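Local coordinates for polymerase X (Deinococcus radiodurans, PDB 2W9M), which probably catalyses the magnesium-dependent addition of deoxyribonucleotides to DNA ends and carries a zinc-binding PHP domain beside its polymerase part, at residues D207-L210 against E215-V218; S400-L405 against L410-D415; T314-A319 against R504-L509; L246-S251 against V289-L294. One frame throughout, in Å; residues are numbered along the deposited sequence.

Contact 1: D207-L210 against E215-V218; sequences DDVL and ELTV
V209 and L210, on helix 206-212, pack against L216 and V218 where the chain turns back into the mixed sheet of the polymerase X region, so the contact closes a short helix-turn-strand connection. Helix 206-212 follows strand 194-203 and leads into strand 217-218 of the same sheet; T217 then makes backbone hydrogen bonds with S225 of strand 224-228. The contact is made by van der Waals packing, with no hydrogen bond between 207-210 and 215-218. L210 contributes most. Its CD1 lies 3.6 Å from the backbone O of L216 and 4.1 Å from CB of the same residue, while its other methyl, CD2, reaches V218 CG1 at 3.8 Å. One leucine thus touches both the loop residue L216 and V218 of the strand, the side chains of L210 and V218 crossing at about a right angle. In this position L210 is modelled with chi1 at -129° and chi2 at 32°, both well away from the staggered values. V209 is held more regularly, CG1 standing trans to the backbone N (chi1 173°), which directs that methyl to the leucine of the turn. L224 touches both V209 and L210 from strand 224-228, and L180 also lies against V209. V209 CG1 meets L216 CD1 at 4.0 Å, the two side chains running obliquely to each other.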
loop_
_atom_site.group_PDB
_atom_site.type_symbol
_atom_site.label_atom_id
_atom_site.label_comp_id
_atom_site.label_asym_id
_atom_site.label_seq_id
_atom_site.Cartn_x
_atom_site.Cartn_y
_atom_site.Cartn_z
ATOM N N ASP A 207 -30.929 6.980 17.906
ATOM C CA ASP A 207 -32.031 7.330 17.014
ATOM C C ASP A 207 -31.587 8.393 16.013
ATOM O O ASP A 207 -32.012 8.388 14.858
ATOM C CB ASP A 207 -33.230 7.831 17.819
ATOM C CG ASP A 207 -33.750 6.794 18.791
ATOM O OD1 ASP A 207 -34.166 5.707 18.334
ATOM O OD2 ASP A 207 -33.747 7.069 20.011
ATOM N N ASP A 208 -30.739 9.312 16.466
ATOM C CA ASP A 208 -30.161 10.321 15.589
ATOM C C ASP A 208 -29.405 9.640 14.453
ATOM O O ASP A 208 -29.542 10.015 13.288
ATOM C CB ASP A 208 -29.213 11.229 16.375
ATOM C CG ASP A 208 -29.929 12.049 17.433
ATOM O OD1 ASP A 208 -31.066 12.496 17.166
ATOM O OD2 ASP A 208 -29.352 12.254 18.528
ATOM N N VAL A 209 -28.612 8.632 14.809
ATOM C CA VAL A 209 -27.825 7.874 13.846
ATOM C C VAL A 209 -28.720 6.997 12.980
ATOM O O VAL A 209 -28.497 6.853 11.778
ATOM C CB VAL A 209 -26.804 6.966 14.564
ATOM C CG1 VAL A 209 -26.101 6.056 13.566
ATOM C CG2 VAL A 209 -25.799 7.805 15.340
ATOM N N LEU A 210 -29.737 6.414 13.603
ATOM C CA LEU A 210 -30.636 5.494 12.921
ATOM C C LEU A 210 -31.509 6.222 11.896
ATOM O O LEU A 210 -32.063 5.604 10.985
ATOM C CB LEU A 210 -31.509 4.773 13.951
ATOM C CG LEU A 210 -31.576 3.251 13.863
ATOM C CD1 LEU A 210 -30.268 2.697 13.347
ATOM C CD2 LEU A 210 -31.903 2.663 15.226
ATOM N N GLU A 215 -30.121 1.446 8.025
ATOM C CA GLU A 215 -29.616 0.083 7.886
ATOM C C GLU A 215 -29.165 -0.511 9.220
ATOM O O GLU A 215 -29.495 -1.649 9.551
ATOM C CB GLU A 215 -28.422 0.068 6.924
ATOM C CG GLU A 215 -28.346 1.267 5.985
ATOM C CD GLU A 215 -26.913 1.648 5.634
ATOM O OE1 GLU A 215 -25.974 1.062 6.219
ATOM O OE2 GLU A 215 -26.727 2.542 4.778
ATOM N N LEU A 216 -28.403 0.275 9.973
ATOM C CA LEU A 216 -27.708 -0.207 11.161
ATOM C C LEU A 216 -28.622 -0.844 12.205
ATOM O O LEU A 216 -29.843 -0.697 12.161
ATOM C CB LEU A 216 -26.894 0.927 11.790
ATOM C CG LEU A 216 -25.927 1.640 10.840
ATOM C CD1 LEU A 216 -25.208 2.774 11.557
ATOM C CD2 LEU A 216 -24.928 0.662 10.244
ATOM N N THR A 217 -28.003 -1.555 13.143
ATOM C CA THR A 217 -28.709 -2.237 14.222
ATOM C C THR A 217 -28.113 -1.838 15.562
ATOM O O THR A 217 -26.898 -1.902 15.750
ATOM C CB THR A 217 -28.583 -3.763 14.089
ATOM O OG1 THR A 217 -29.499 -4.237 13.096
ATOM C CG2 THR A 217 -28.880 -4.443 15.423
ATOM N N VAL A 218 -28.962 -1.433 16.501
ATOM C CA VAL A 218 -28.458 -1.011 17.802
ATOM C C VAL A 218 -28.082 -2.181 18.705
ATOM O O VAL A 218 -28.834 -3.144 18.845
ATOM C CB VAL A 218 -29.356 0.071 18.491
ATOM C CG1 VAL A 218 -30.724 0.231 17.837
ATOM C CG2 VAL A 218 -29.362 -0.033 20.007
#

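Contact 2: S400-L405 against L410-D415; sequences SEVDIL and LDFPDD. With ZN (zinc ion), chain D; ZN (zinc ion), chain E.
V402, L410 and D411 bury more surface here than any other residues of the two segments. V402 is wedged against the returning chain by both of its methyls: CG1, placed opposite the backbone N (chi1 -179°), sits 3.3 Å from D411 N and 3.8 Å from L410 CB, whereas CG2 approaches F412 CD2 obliquely. L410 meets V402 at about a right angle through CB and CG, although its CB bond points away from the neighbouring segment; L417 and A445 pack on the same leucine. D411 turns its CB toward 400-405, and its backbone N donates to D403 O at 3.0 Å. The acceptor side of this bond is almost straight, with a C=O to N angle of 168°, but the N-H is bent to 131°. I404 and L410, next to it, form a single beta bridge. The D411 carboxylate has its polar partners outside the segments: OD2 accepts from A367 N and hydrogen-bonds S365 OG. Strand 396-403 belongs to the parallel sheet of the PHP domain, a distorted beta/alpha barrel, and 410-415 leads from it into helix 414-417 within a beta-alpha-beta unit. The strand also serves the metal centre: E401, whose CB points away from 410-415 and whose chain is extended, bridges two zinc ions, OE1 at 2.2 Å from the zinc of chain D and OE2 at 2.1 Å from that of chain E. H428 and H456 share the chain E ion; H332, H334 and D516 complete the other. One residue before E401, S400 OG lies in the plane of the F412 ring, at its edge, 3.5 Å from CE2.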
loop_
_atom_site.group_PDB
_atom_site.type_symbol
_atom_site.label_atom_id
_atom_site.label_comp_id
_atom_site.label_asym_id
_atom_site.label_seq_id
_atom_site.Cartn_x
_atom_site.Cartn_y
_atom_site.Cartn_z
ATOM N N SER A 400 14.580 4.045 -11.852
ATOM C CA SER A 400 14.156 2.718 -12.257
ATOM C C SER A 400 14.019 1.850 -11.020
ATOM O O SER A 400 14.763 2.020 -10.058
ATOM C CB SER A 400 15.174 2.110 -13.223
ATOM O OG SER A 400 14.895 0.743 -13.465
ATOM N N GLU A 401 13.060 0.932 -11.027
ATOM C CA GLU A 401 12.989 -0.053 -9.958
ATOM C C GLU A 401 13.715 -1.309 -10.409
ATOM O O GLU A 401 13.128 -2.181 -11.046
ATOM C CB GLU A 401 11.550 -0.381 -9.567
ATOM C CG GLU A 401 11.481 -1.245 -8.320
ATOM C CD GLU A 401 10.073 -1.603 -7.917
ATOM O OE1 GLU A 401 9.129 -1.146 -8.597
ATOM O OE2 GLU A 401 9.918 -2.344 -6.913
ATOM N N VAL A 402 14.999 -1.383 -10.073
ATOM C CA VAL A 402 15.864 -2.460 -10.523
ATOM C C VAL A 402 15.645 -3.718 -9.690
ATOM O O VAL A 402 15.745 -3.684 -8.462
ATOM C CB VAL A 402 17.336 -2.032 -10.445
ATOM C CG1 VAL A 402 18.253 -3.143 -10.936
ATOM C CG2 VAL A 402 17.545 -0.760 -11.241
ATOM N N ASP A 403 15.338 -4.822 -10.366
ATOM C CA ASP A 403 15.100 -6.095 -9.696
ATOM C C ASP A 403 16.417 -6.626 -9.141
ATOM O O ASP A 403 17.461 -6.494 -9.775
ATOM C CB ASP A 403 14.484 -7.101 -10.675
ATOM C CG ASP A 403 13.571 -8.114 -9.989
ATOM O OD1 ASP A 403 13.962 -8.669 -8.936
ATOM O OD2 ASP A 403 12.459 -8.363 -10.510
ATOM N N ILE A 404 16.362 -7.207 -7.946
ATOM C CA ILE A 404 17.525 -7.840 -7.340
ATOM C C ILE A 404 17.540 -9.319 -7.712
ATOM O O ILE A 404 16.677 -10.084 -7.276
ATOM C CB ILE A 404 17.493 -7.706 -5.807
ATOM C CG1 ILE A 404 17.436 -6.231 -5.404
ATOM C CG2 ILE A 404 18.697 -8.387 -5.188
ATOM C CD1 ILE A 404 17.149 -6.007 -3.929
ATOM N N LEU A 405 18.506 -9.719 -8.536
ATOM C CA LEU A 405 18.619 -11.114 -8.952
ATOM C C LEU A 405 18.853 -11.985 -7.724
ATOM O O LEU A 405 19.277 -11.485 -6.680
ATOM C CB LEU A 405 19.736 -11.291 -9.981
ATOM C CG LEU A 405 19.668 -10.320 -11.167
ATOM C CD1 LEU A 405 20.812 -10.542 -12.146
ATOM C CD2 LEU A 405 18.328 -10.420 -11.874
ATOM N N LEU A 410 22.302 -6.842 -9.463
ATOM C CA LEU A 410 21.233 -5.987 -9.979
ATOM C C LEU A 410 20.890 -6.265 -11.447
ATOM O O LEU A 410 21.744 -6.665 -12.239
ATOM C CB LEU A 410 21.585 -4.511 -9.774
ATOM C CG LEU A 410 21.144 -3.841 -8.469
ATOM C CD1 LEU A 410 21.009 -4.840 -7.313
ATOM C CD2 LEU A 410 22.088 -2.703 -8.114
ATOM N N ASP A 411 19.627 -6.035 -11.796
ATOM C CA ASP A 411 19.097 -6.374 -13.114
ATOM C C ASP A 411 19.705 -5.553 -14.266
ATOM O O ASP A 411 19.724 -6.003 -15.410
ATOM C CB ASP A 411 17.568 -6.240 -13.106
ATOM C CG ASP A 411 16.905 -6.940 -14.286
ATOM O OD1 ASP A 411 17.503 -7.890 -14.841
ATOM O OD2 ASP A 411 15.778 -6.543 -14.657
ATOM N N PHE A 412 20.195 -4.354 -13.964
ATOM C CA PHE A 412 20.844 -3.516 -14.974
ATOM C C PHE A 412 22.347 -3.406 -14.731
ATOM O O PHE A 412 22.798 -3.426 -13.587
ATOM C CB PHE A 412 20.241 -2.108 -14.981
ATOM C CG PHE A 412 18.911 -2.014 -15.668
ATOM C CD1 PHE A 412 18.677 -2.694 -16.848
ATOM C CD2 PHE A 412 17.906 -1.213 -15.147
ATOM C CE1 PHE A 412 17.460 -2.598 -17.487
ATOM C CE2 PHE A 412 16.690 -1.108 -15.780
ATOM C CZ PHE A 412 16.465 -1.804 -16.956
ATOM N N PRO A 413 23.129 -3.282 -15.812
ATOM C CA PRO A 413 24.578 -3.084 -15.694
ATOM C C PRO A 413 24.885 -1.735 -15.044
ATOM O O PRO A 413 24.048 -0.832 -15.095
ATOM C CB PRO A 413 25.055 -3.089 -17.154
ATOM C CG PRO A 413 23.956 -3.745 -17.927
ATOM C CD PRO A 413 22.697 -3.360 -17.218
ATOM N N ASP A 414 26.067 -1.598 -14.449
ATOM C CA ASP A 414 26.443 -0.366 -13.751
ATOM C C ASP A 414 26.389 0.879 -14.637
ATOM O O ASP A 414 25.981 1.947 -14.185
ATOM C CB ASP A 414 27.838 -0.498 -13.133
ATOM C CG ASP A 414 27.843 -1.345 -11.873
ATOM O OD1 ASP A 414 26.802 -1.961 -11.560
ATOM O OD2 ASP A 414 28.894 -1.395 -11.196
ATOM N N ASP A 415 26.815 0.746 -15.890
ATOM C CA ASP A 415 26.826 1.888 -16.801
ATOM C C ASP A 415 25.414 2.389 -17.091
ATOM O O ASP A 415 25.198 3.588 -17.244
ATOM C CB ASP A 415 27.547 1.545 -18.104
ATOM C CG ASP A 415 27.076 0.233 -18.699
ATOM O OD1 ASP A 415 26.309 0.276 -19.687
ATOM O OD2 ASP A 415 27.462 -0.835 -18.167
HETATM ZN ZN ZN D . 7.236 -0.452 -7.651
HETATM ZN ZN ZN E . 7.988 -3.072 -6.455
#

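Contact 3: T314-A319 against R504-L509; sequences TLPDPA and RWRERL
R506 lays one face of its guanidinium group against L315 and meets P316 CD obliquely through NH1. L315 CD2 stands 3.6 Å above the guanidinium plane, displaced toward the rim, and is 3.8 Å from R506 NH1. The leucine and arginine side chains run obliquely to each other. P316 comes in differently: its CD approaches R506 NH1 to 3.5 Å, the proline ring and the arginine sliding past each other in opposite directions. The length of the arginine bridges the 10.2 Å between the CA atoms of L315 and R506, the nearest of the two backbones; chi1 at 42°, with CG between backbone N and carbonyl carbon, and a bend at chi3 (-92°) set how the guanidinium is turned. No hydrogen bond joins the segments, and the contact lies at the surface. It brings the linker between helix 287-293 and strand 329-333 up to the end of helix 499-505, in the PHP barrel, where that helix runs toward strand 511-514. An alanine in place of R506 would remove the guanidinium from L315 CD2 and P316 CD and is likely to leave a gap between the linker and the helix end here. Each segment is also braced on its own. In the linker, D317 OD1 accepts from A319 N at 2.8 Å through its anti lone pair, an Asx turn, while P316 O is hydrogen-bonded by Y303. At the helix end, W505 CZ3 sits 3.3 Å above the centre of the R508 guanidinium plane, and R508 forms a salt bridge with E480.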
loop_
_atom_site.group_PDB
_atom_site.type_symbol
_atom_site.label_atom_id
_atom_site.label_comp_id
_atom_site.label_asym_id
_atom_site.label_seq_id
_atom_site.Cartn_x
_atom_site.Cartn_y
_atom_site.Cartn_z
ATOM N N THR A 314 9.197 10.221 24.372
ATOM C CA THR A 314 10.472 10.479 23.718
ATOM C C THR A 314 10.254 11.013 22.301
ATOM O O THR A 314 11.126 11.663 21.725
ATOM C CB THR A 314 11.294 9.179 23.639
ATOM O OG1 THR A 314 11.857 8.897 24.925
ATOM C CG2 THR A 314 12.408 9.297 22.620
ATOM N N LEU A 315 9.074 10.741 21.753
ATOM C CA LEU A 315 8.771 11.061 20.362
ATOM C C LEU A 315 8.278 12.493 20.176
ATOM O O LEU A 315 7.764 13.109 21.116
ATOM C CB LEU A 315 7.740 10.072 19.814
ATOM C CG LEU A 315 8.125 8.604 19.989
ATOM C CD1 LEU A 315 6.991 7.699 19.550
ATOM C CD2 LEU A 315 9.399 8.295 19.220
ATOM N N PRO A 316 8.426 13.024 18.952
ATOM C CA PRO A 316 8.080 14.411 18.613
ATOM C C PRO A 316 6.610 14.739 18.843
ATOM O O PRO A 316 5.754 13.851 18.829
ATOM C CB PRO A 316 8.398 14.496 17.116
ATOM C CG PRO A 316 9.383 13.417 16.874
ATOM C CD PRO A 316 9.002 12.308 17.800
ATOM N N ASP A 317 6.333 16.020 19.061
ATOM C CA ASP A 317 4.968 16.522 19.126
ATOM C C ASP A 317 4.339 16.310 17.756
ATOM O O ASP A 317 5.008 16.454 16.735
ATOM C CB ASP A 317 4.984 18.012 19.498
ATOM C CG ASP A 317 3.593 18.617 19.597
ATOM O OD1 ASP A 317 2.918 18.748 18.553
ATOM O OD2 ASP A 317 3.186 18.988 20.720
ATOM N N PRO A 318 3.052 15.945 17.728
ATOM C CA PRO A 318 2.357 15.693 16.463
ATOM C C PRO A 318 2.585 16.794 15.427
ATOM O O PRO A 318 2.712 16.496 14.238
ATOM C CB PRO A 318 0.889 15.653 16.886
ATOM C CG PRO A 318 0.933 15.144 18.282
ATOM C CD PRO A 318 2.182 15.714 18.893
ATOM N N ALA A 319 2.646 18.042 15.876
ATOM C CA ALA A 319 2.810 19.179 14.973
ATOM C C ALA A 319 4.184 19.225 14.305
ATOM O O ALA A 319 4.405 20.015 13.387
ATOM C CB ALA A 319 2.530 20.481 15.707
ATOM N N ARG A 504 11.966 1.522 15.599
ATOM C CA ARG A 504 13.217 1.050 16.184
ATOM C C ARG A 504 14.453 1.659 15.530
ATOM O O ARG A 504 15.499 1.775 16.163
ATOM C CB ARG A 504 13.296 -0.478 16.113
ATOM C CG ARG A 504 12.392 -1.192 17.102
ATOM C CD ARG A 504 12.441 -2.704 16.930
ATOM N NE ARG A 504 13.747 -3.266 17.265
ATOM C CZ ARG A 504 14.503 -3.966 16.424
ATOM N NH1 ARG A 504 14.085 -4.200 15.190
ATOM N NH2 ARG A 504 15.675 -4.446 16.819
ATOM N N TRP A 505 14.334 2.043 14.261
ATOM C CA TRP A 505 15.489 2.487 13.478
ATOM C C TRP A 505 15.464 3.974 13.133
ATOM O O TRP A 505 16.307 4.446 12.367
ATOM C CB TRP A 505 15.598 1.672 12.182
ATOM C CG TRP A 505 16.167 0.300 12.363
ATOM C CD1 TRP A 505 15.497 -0.827 12.741
ATOM C CD2 TRP A 505 17.532 -0.095 12.163
ATOM N NE1 TRP A 505 16.359 -1.899 12.793
ATOM C CE2 TRP A 505 17.617 -1.475 12.442
ATOM C CE3 TRP A 505 18.693 0.585 11.774
ATOM C CZ2 TRP A 505 18.811 -2.186 12.348
ATOM C CZ3 TRP A 505 19.878 -0.119 11.679
ATOM C CH2 TRP A 505 19.929 -1.491 11.964
ATOM N N ARG A 506 14.509 4.709 13.698
ATOM C CA ARG A 506 14.320 6.119 13.354
ATOM C C ARG A 506 15.552 6.994 13.570
ATOM O O ARG A 506 15.665 8.065 12.973
ATOM C CB ARG A 506 13.115 6.720 14.089
ATOM C CG ARG A 506 12.968 6.314 15.547
ATOM C CD ARG A 506 12.039 7.280 16.270
ATOM N NE ARG A 506 12.790 8.370 16.884
ATOM C CZ ARG A 506 12.388 9.636 16.916
ATOM N NH1 ARG A 506 11.243 9.980 16.348
ATOM N NH2 ARG A 506 13.139 10.559 17.503
ATOM N N GLU A 507 16.467 6.542 14.419
ATOM C CA GLU A 507 17.667 7.310 14.730
ATOM C C GLU A 507 18.793 7.005 13.754
ATOM O O GLU A 507 19.768 7.750 13.673
ATOM C CB GLU A 507 18.147 6.995 16.147
ATOM C CG GLU A 507 17.094 7.155 17.230
ATOM C CD GLU A 507 16.975 8.582 17.725
ATOM O OE1 GLU A 507 17.034 9.509 16.889
ATOM O OE2 GLU A 507 16.821 8.775 18.951
ATOM N N ARG A 508 18.656 5.910 13.009
ATOM C CA ARG A 508 19.776 5.383 12.234
ATOM C C ARG A 508 19.581 5.395 10.714
ATOM O O ARG A 508 20.532 5.200 9.960
ATOM C CB ARG A 508 20.127 3.971 12.713
ATOM C CG ARG A 508 20.390 3.891 14.215
ATOM C CD ARG A 508 21.459 2.859 14.540
ATOM N NE ARG A 508 20.909 1.525 14.754
ATOM C CZ ARG A 508 21.595 0.399 14.575
ATOM N NH1 ARG A 508 22.854 0.450 14.157
ATOM N NH2 ARG A 508 21.020 -0.776 14.799
ATOM N N LEU A 509 18.357 5.628 10.261
ATOM C CA LEU A 509 18.081 5.604 8.830
ATOM C C LEU A 509 17.377 6.868 8.357
ATOM O O LEU A 509 16.706 7.551 9.134
ATOM C CB LEU A 509 17.227 4.387 8.464
ATOM C CG LEU A 509 17.767 3.011 8.848
ATOM C CD1 LEU A 509 16.673 1.956 8.732
ATOM C CD2 LEU A 509 18.959 2.655 7.985
#

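Contact 4: L246-S251 against V289-L294; sequences LDLLRS and VVFHAL
L248 of helix 243-249 plugs against V290 and F291 of helix 287-293 in a helix-helix contact at the thumb of this family X polymerase. Apolar packing carries all of it. With CG opposite the carbonyl carbon (chi1 -79°), L248 sends its two methyls to different residues: CD1 meets V290 CG1 at 3.5 Å, the side chains reaching each other tip to tip, and CD2 comes within 3.6 Å of F291 CE1, approaching the ring obliquely. F255 of helix 253-264 touches both L248 and F291, and the F298 ring meets that of F291 with planes at about 55°, so L248 packs beside F291 and F255 while F291 also meets F298. Shortening L248 to an alanine would probably open a gap between the two helices, leaving V290 and F291 without the methyls they pack on. Polar interactions stay within each segment or go elsewhere. S251 OG hydrogen-bonds R304, and R250 forms a salt bridge with E234. Backbone bonds close both helices near the contact: R250, the first residue to depart from helical angles, still donates its N to L246 O at 3.0 Å, and in the partner helix L294 N reaches V290 O at 3.1 Å.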
loop_
_atom_site.group_PDB
_atom_site.type_symbol
_atom_site.label_atom_id
_atom_site.label_comp_id
_atom_site.label_asym_id
_atom_site.label_seq_id
_atom_site.Cartn_x
_atom_site.Cartn_y
_atom_site.Cartn_z
ATOM N N LEU A 246 -15.897 8.963 25.434
ATOM C CA LEU A 246 -16.219 8.014 24.379
ATOM C C LEU A 246 -15.061 7.923 23.387
ATOM O O LEU A 246 -14.703 6.839 22.935
ATOM C CB LEU A 246 -17.496 8.444 23.655
ATOM C CG LEU A 246 -17.995 7.527 22.537
ATOM C CD1 LEU A 246 -18.604 6.266 23.125
ATOM C CD2 LEU A 246 -19.004 8.250 21.660
ATOM N N ASP A 247 -14.471 9.070 23.060
ATOM C CA ASP A 247 -13.378 9.120 22.099
ATOM C C ASP A 247 -12.135 8.402 22.609
ATOM O O ASP A 247 -11.438 7.739 21.844
ATOM C CB ASP A 247 -13.054 10.564 21.722
ATOM C CG ASP A 247 -14.142 11.199 20.868
ATOM O OD1 ASP A 247 -15.131 10.501 20.553
ATOM O OD2 ASP A 247 -14.013 12.391 20.509
ATOM N N LEU A 248 -11.860 8.527 23.903
ATOM C CA LEU A 248 -10.727 7.829 24.498
ATOM C C LEU A 248 -10.958 6.322 24.497
ATOM O O LEU A 248 -10.090 5.554 24.084
ATOM C CB LEU A 248 -10.472 8.316 25.925
ATOM C CG LEU A 248 -9.727 9.641 26.086
ATOM C CD1 LEU A 248 -9.476 9.916 27.554
ATOM C CD2 LEU A 248 -8.413 9.611 25.330
ATOM N N LEU A 249 -12.134 5.904 24.955
ATOM C CA LEU A 249 -12.448 4.481 25.062
ATOM C C LEU A 249 -12.499 3.770 23.712
ATOM O O LEU A 249 -12.154 2.596 23.618
ATOM C CB LEU A 249 -13.752 4.263 25.838
ATOM C CG LEU A 249 -13.655 4.539 27.340
ATOM C CD1 LEU A 249 -15.028 4.665 27.950
ATOM C CD2 LEU A 249 -12.852 3.452 28.044
ATOM N N ARG A 250 -12.918 4.482 22.670
ATOM C CA ARG A 250 -13.009 3.896 21.335
ATOM C C ARG A 250 -11.746 4.160 20.505
ATOM O O ARG A 250 -11.832 4.407 19.305
ATOM C CB ARG A 250 -14.235 4.433 20.584
ATOM C CG ARG A 250 -15.558 4.358 21.340
ATOM C CD ARG A 250 -16.077 2.935 21.483
ATOM N NE ARG A 250 -16.191 2.261 20.194
ATOM C CZ ARG A 250 -16.847 1.121 19.994
ATOM N NH1 ARG A 250 -17.466 0.523 21.001
ATOM N NH2 ARG A 250 -16.890 0.582 18.782
ATOM N N SER A 251 -10.578 4.098 21.142
ATOM C CA SER A 251 -9.309 4.378 20.463
ATOM C C SER A 251 -8.631 3.202 19.742
ATOM O O SER A 251 -8.139 3.382 18.628
ATOM C CB SER A 251 -8.315 5.047 21.415
ATOM O OG SER A 251 -8.538 6.440 21.468
ATOM N N VAL A 289 -9.790 17.218 28.010
ATOM C CA VAL A 289 -10.373 17.478 29.322
ATOM C C VAL A 289 -10.209 16.280 30.262
ATOM O O VAL A 289 -9.931 16.449 31.450
ATOM C CB VAL A 289 -11.863 17.856 29.209
ATOM C CG1 VAL A 289 -12.428 18.189 30.571
ATOM C CG2 VAL A 289 -12.043 19.029 28.256
ATOM N N VAL A 290 -10.374 15.071 29.728
ATOM C CA VAL A 290 -10.203 13.855 30.520
ATOM C C VAL A 290 -8.774 13.728 31.032
ATOM O O VAL A 290 -8.551 13.385 32.191
ATOM C CB VAL A 290 -10.543 12.590 29.715
ATOM C CG1 VAL A 290 -10.364 11.351 30.571
ATOM C CG2 VAL A 290 -11.952 12.665 29.201
ATOM N N PHE A 291 -7.809 13.996 30.161
ATOM C CA PHE A 291 -6.405 13.951 30.555
ATOM C C PHE A 291 -6.118 14.961 31.665
ATOM O O PHE A 291 -5.437 14.642 32.638
ATOM C CB PHE A 291 -5.488 14.203 29.355
ATOM C CG PHE A 291 -5.316 13.011 28.454
ATOM C CD1 PHE A 291 -5.927 12.970 27.208
ATOM C CD2 PHE A 291 -4.536 11.937 28.847
ATOM C CE1 PHE A 291 -5.764 11.877 26.372
ATOM C CE2 PHE A 291 -4.370 10.837 28.015
ATOM C CZ PHE A 291 -4.985 10.810 26.776
ATOM N N HIS A 292 -6.638 16.177 31.517
ATOM C CA HIS A 292 -6.467 17.206 32.542
ATOM C C HIS A 292 -7.030 16.752 33.882
ATOM O O HIS A 292 -6.420 16.971 34.926
ATOM C CB HIS A 292 -7.133 18.519 32.124
ATOM C CG HIS A 292 -6.250 19.413 31.310
ATOM N ND1 HIS A 292 -6.462 19.648 29.969
ATOM C CD2 HIS A 292 -5.153 20.131 31.651
ATOM C CE1 HIS A 292 -5.534 20.474 29.517
ATOM N NE2 HIS A 292 -4.728 20.782 30.518
ATOM N N ALA A 293 -8.196 16.116 33.841
ATOM C CA ALA A 293 -8.882 15.673 35.052
ATOM C C ALA A 293 -8.123 14.573 35.794
ATOM O O ALA A 293 -8.240 14.441 37.010
ATOM C CB ALA A 293 -10.294 15.209 34.717
ATOM N N LEU A 294 -7.353 13.783 35.055
ATOM C CA LEU A 294 -6.595 12.691 35.647
ATOM C C LEU A 294 -5.153 13.123 35.878
ATOM O O LEU A 294 -4.306 12.307 36.240
ATOM C CB LEU A 294 -6.635 11.451 34.746
ATOM C CG LEU A 294 -8.003 10.950 34.268
ATOM C CD1 LEU A 294 -7.870 9.622 33.538
ATOM C CD2 LEU A 294 -8.989 10.820 35.423
#

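Along the chain contact 1 comes first, then contact 4; contact 3 follows, and contact 2 is nested within the long loop that contact 3 closes. Contacts 1 and 4 both belong to the polymerase X region, about 25 Å apart centre to centre and on the same side of the chain's centre. Contact 2 lies on the opposite side from both, its centre about 56 Å from that of contact 1 and 52 Å from that of contact 4, at the end of strand 396-403 of the parallel sheet of the PHP domain. Contact 3, centred about 25 Å from the centre of contact 4 and 32 Å from that of contact 2, joins the linker after the polymerase X region to the PHP domain.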